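Local coordinates for chloride intracellular channel Clic (Drosophila melanogaster, PDB 2YV7), which is thought to insert into membranes and form pH-dependent chloride channels, and takes a soluble, glutathione-transferase-like fold, at residues 175-186 against 207-217. Residues are numbered along the deposited sequence; the frame is centred on the assembly and turned at random.
Sequences DCELMPRLQHIR and YMYHMYQLDAF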
# COMPACT_ATOMS: atom_id res chain seq x y z
N ASP A 175 3.41 -8.04 2.69
CA ASP A 175 3.64 -6.81 3.47
C ASP A 175 3.24 -5.57 2.65
O ASP A 175 2.57 -4.64 3.15
CB ASP A 175 5.07 -6.75 3.92
CG ASP A 175 5.40 -7.89 4.83
OD1 ASP A 175 4.75 -7.98 5.93
OD2 ASP A 175 6.21 -8.71 4.38
N CYS A 176 3.62 -5.55 1.37
CA CYS A 176 3.28 -4.42 0.53
C CYS A 176 1.77 -4.34 0.25
O CYS A 176 1.22 -3.25 -0.07
CB CYS A 176 4.08 -4.52 -0.81
SG CYS A 176 5.85 -4.61 -0.50
N GLU A 177 1.03 -5.46 0.42
CA GLU A 177 -0.43 -5.39 0.34
C GLU A 177 -1.00 -4.93 1.73
O GLU A 177 -1.97 -4.17 1.76
CB GLU A 177 -1.02 -6.79 0.06
CG GLU A 177 -2.53 -6.79 -0.21
CD GLU A 177 -3.07 -8.18 -0.53
OE1 GLU A 177 -2.41 -8.96 -1.30
OE2 GLU A 177 -4.17 -8.47 -0.02
N LEU A 178 -0.44 -5.45 2.85
CA LEU A 178 -1.01 -5.19 4.17
C LEU A 178 -0.78 -3.75 4.63
O LEU A 178 -1.68 -3.09 5.15
CB LEU A 178 -0.45 -6.17 5.19
CG LEU A 178 -1.10 -5.93 6.61
CD1 LEU A 178 -2.63 -6.09 6.65
CD2 LEU A 178 -0.37 -6.96 7.59
N MET A 179 0.46 -3.27 4.45
CA MET A 179 0.85 -1.98 5.07
C MET A 179 0.01 -0.82 4.56
O MET A 179 -0.49 -0.02 5.39
CB MET A 179 2.37 -1.78 4.93
CG MET A 179 3.17 -2.80 5.74
SD MET A 179 4.96 -2.58 5.44
CE MET A 179 5.60 -3.59 6.71
N PRO A 180 -0.19 -0.70 3.24
CA PRO A 180 -1.07 0.38 2.75
C PRO A 180 -2.51 0.29 3.34
O PRO A 180 -3.07 1.29 3.79
CB PRO A 180 -1.04 0.21 1.22
CG PRO A 180 0.27 -0.48 0.92
CD PRO A 180 0.43 -1.45 2.09
N ARG A 181 -3.03 -0.95 3.50
CA ARG A 181 -4.40 -1.04 4.10
C ARG A 181 -4.39 -0.64 5.59
O ARG A 181 -5.30 -0.02 6.04
CB ARG A 181 -4.97 -2.46 3.90
CG ARG A 181 -5.28 -2.72 2.42
CD ARG A 181 -5.18 -4.25 2.10
NE ARG A 181 -5.72 -4.34 0.75
CZ ARG A 181 -5.03 -4.00 -0.36
NH1 ARG A 181 -3.77 -3.59 -0.26
NH2 ARG A 181 -5.62 -4.09 -1.56
N LEU A 182 -3.34 -0.96 6.36
CA LEU A 182 -3.24 -0.52 7.76
C LEU A 182 -3.22 1.01 7.85
O LEU A 182 -3.93 1.63 8.69
CB LEU A 182 -1.98 -1.12 8.40
CG LEU A 182 -2.01 -2.64 8.61
CD1 LEU A 182 -0.75 -2.99 9.30
CD2 LEU A 182 -3.19 -2.95 9.66
N GLN A 183 -2.53 1.62 6.93
CA GLN A 183 -2.51 3.08 6.91
C GLN A 183 -3.90 3.70 6.56
O GLN A 183 -4.30 4.64 7.28
CB GLN A 183 -1.42 3.56 5.91
CG GLN A 183 -1.22 5.11 6.03
CD GLN A 183 -0.49 5.53 7.32
OE1 GLN A 183 -0.15 4.70 8.14
NE2 GLN A 183 -0.21 6.86 7.47
N HIS A 184 -4.68 3.16 5.61
CA HIS A 184 -6.02 3.70 5.34
C HIS A 184 -6.91 3.43 6.56
O HIS A 184 -7.71 4.25 6.93
CB HIS A 184 -6.61 3.00 4.12
CG HIS A 184 -6.13 3.52 2.80
ND1 HIS A 184 -4.78 3.69 2.51
CD2 HIS A 184 -6.80 3.79 1.66
CE1 HIS A 184 -4.67 4.16 1.26
NE2 HIS A 184 -5.86 4.16 0.72
N ILE A 185 -6.76 2.26 7.17
CA ILE A 185 -7.52 1.94 8.42
C ILE A 185 -7.25 3.00 9.49
O ILE A 185 -8.24 3.53 10.00
CB ILE A 185 -7.19 0.54 8.93
CG1 ILE A 185 -7.83 -0.53 8.02
CG2 ILE A 185 -7.78 0.32 10.34
CD1 ILE A 185 -7.27 -1.97 8.36
N ARG A 186 -6.00 3.31 9.76
CA ARG A 186 -5.64 4.30 10.78
C ARG A 186 -6.21 5.64 10.38
O ARG A 186 -6.94 6.27 11.17
CB ARG A 186 -4.13 4.43 10.97
CG ARG A 186 -3.44 3.24 11.59
CD ARG A 186 -2.08 3.65 12.09
NE ARG A 186 -2.15 4.61 13.22
CZ ARG A 186 -1.07 5.19 13.75
NH1 ARG A 186 0.18 4.98 13.26
NH2 ARG A 186 -1.26 6.00 14.78
N TYR A 207 4.66 -4.00 14.28
CA TYR A 207 4.77 -4.10 12.84
C TYR A 207 4.65 -2.69 12.19
O TYR A 207 5.43 -2.34 11.30
CB TYR A 207 3.63 -5.03 12.34
CG TYR A 207 3.58 -5.31 10.86
CD1 TYR A 207 4.45 -6.22 10.25
CD2 TYR A 207 2.60 -4.69 10.09
CE1 TYR A 207 4.36 -6.53 8.88
CE2 TYR A 207 2.48 -4.99 8.69
CZ TYR A 207 3.33 -5.91 8.11
OH TYR A 207 3.15 -6.16 6.78
N MET A 208 3.65 -1.90 12.63
CA MET A 208 3.47 -0.55 12.09
C MET A 208 4.66 0.35 12.43
O MET A 208 5.12 1.17 11.59
CB MET A 208 2.12 0.03 12.54
CG MET A 208 0.98 -0.74 11.92
SD MET A 208 -0.64 -0.02 12.19
CE MET A 208 -1.08 -0.73 13.75
N TYR A 209 5.21 0.17 13.62
CA TYR A 209 6.39 0.91 14.00
C TYR A 209 7.46 0.69 12.94
O TYR A 209 8.01 1.65 12.38
CB TYR A 209 6.84 0.48 15.37
CG TYR A 209 8.08 1.18 15.82
CD1 TYR A 209 8.02 2.49 16.30
CD2 TYR A 209 9.30 0.54 15.77
CE1 TYR A 209 9.17 3.15 16.73
CE2 TYR A 209 10.44 1.17 16.20
CZ TYR A 209 10.37 2.49 16.67
OH TYR A 209 11.51 3.15 17.11
N HIS A 210 7.71 -0.56 12.62
CA HIS A 210 8.67 -0.89 11.56
C HIS A 210 8.28 -0.42 10.19
O HIS A 210 9.14 -0.11 9.40
CB HIS A 210 8.97 -2.36 11.53
CG HIS A 210 9.64 -2.83 12.79
ND1 HIS A 210 10.74 -2.18 13.32
CD2 HIS A 210 9.33 -3.83 13.65
CE1 HIS A 210 11.09 -2.79 14.45
NE2 HIS A 210 10.27 -3.80 14.66
N MET A 211 6.98 -0.42 9.88
CA MET A 211 6.50 0.11 8.61
C MET A 211 6.84 1.55 8.38
O MET A 211 7.18 1.95 7.25
CB MET A 211 4.97 -0.12 8.54
CG MET A 211 4.16 0.89 7.96
SD MET A 211 2.46 0.17 8.07
CE MET A 211 1.67 1.56 8.81
N TYR A 212 6.83 2.33 9.46
CA TYR A 212 7.16 3.73 9.33
C TYR A 212 8.65 3.98 9.19
O TYR A 212 9.02 5.09 8.82
CB TYR A 212 6.58 4.48 10.50
CG TYR A 212 5.05 4.48 10.51
CD1 TYR A 212 4.28 4.88 9.34
CD2 TYR A 212 4.35 4.10 11.68
CE1 TYR A 212 2.91 4.84 9.33
CE2 TYR A 212 2.95 4.10 11.68
CZ TYR A 212 2.24 4.50 10.53
OH TYR A 212 0.91 4.47 10.55
N GLN A 213 9.48 2.99 9.55
CA GLN A 213 10.96 3.05 9.38
C GLN A 213 11.38 2.58 7.99
O GLN A 213 12.57 2.65 7.65
CB GLN A 213 11.69 2.22 10.43
CG GLN A 213 11.56 2.75 11.84
CD GLN A 213 12.24 1.86 12.89
OE1 GLN A 213 12.60 0.69 12.63
NE2 GLN A 213 12.39 2.40 14.10
N LEU A 214 10.42 2.11 7.18
CA LEU A 214 10.76 1.49 5.91
C LEU A 214 10.71 2.50 4.76
O LEU A 214 9.65 3.09 4.49
CB LEU A 214 9.77 0.33 5.63
CG LEU A 214 10.10 -0.58 4.47
CD1 LEU A 214 11.25 -1.51 4.79
CD2 LEU A 214 8.84 -1.38 4.07
N ASP A 215 11.83 2.66 4.04
CA ASP A 215 11.83 3.63 2.95
C ASP A 215 10.75 3.34 1.90
O ASP A 215 10.14 4.27 1.40
CB ASP A 215 13.20 3.73 2.29
CG ASP A 215 14.23 4.42 3.17
OD1 ASP A 215 13.84 5.22 4.08
OD2 ASP A 215 15.43 4.13 2.98
N ALA A 216 10.53 2.07 1.59
CA ALA A 216 9.56 1.71 0.54
C ALA A 216 8.19 2.22 0.96
O ALA A 216 7.34 2.61 0.13
CB ALA A 216 9.52 0.22 0.32
N PHE A 217 7.94 2.10 2.27
CA PHE A 217 6.66 2.58 2.77
C PHE A 217 6.56 4.10 2.73
O PHE A 217 5.66 4.64 2.15
CB PHE A 217 6.39 2.09 4.19
CG PHE A 217 5.06 2.57 4.70
CD1 PHE A 217 3.88 1.89 4.34
CD2 PHE A 217 4.97 3.77 5.44
CE1 PHE A 217 2.58 2.34 4.77
CE2 PHE A 217 3.68 4.29 5.90
CZ PHE A 217 2.47 3.56 5.55
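In the all-helical C-terminal half of this GST-like fold, Tyr207 of helix 202-212 is a knob in helix 173-193, seated among Asp175, Leu178, Met179 and Leu182. The axes of 175-186 and 207-212 cross at -100°, with a closest approach of 11.0 Å. Tyr207 has CG anti to its own N (chi1 -178°), which sends the ring across to helix 173-193. There Tyr207 OH donates to Asp175 OD1 at 2.6 Å, on the anti lone pair. The carboxylate has second partners: Asp175 OD1 also accepts from Leu166 N, and OD2 from Cys172 N. Leu182 CD1 meets the ring edge. Met179 CE is 3.5 Å from Tyr207 CZ, and Met179 SD lies oblique to the ring in a Met-aromatic contact. The Met179 and Met211 side chains run alongside each other in opposing senses, with Met179 CB 3.7 Å from Met211 SD. Phe217 takes Met211 CG over one face and Gln183 CB at its edge. At the other end, Tyr212 OH donates to Gln183 OE1 at 2.6 Å and accepts from Arg186 NH1 at 2.9 Å. The Gln183 amide plane is turned 75° from the plane of the Tyr212 ring. Gln183 NE2 also bonds to Thr251 O, and Arg186 NH1 to Tyr253 O; Arg186 makes a cation-pi contact with Tyr253. A phenylalanine in place of Tyr212 would probably leave Gln183 OE1 without this donor and Arg186 with one acceptor fewer. Two tyrosine hydroxyls thus pair with buried polar groups on both flanks of an apolar, methionine-rich centre.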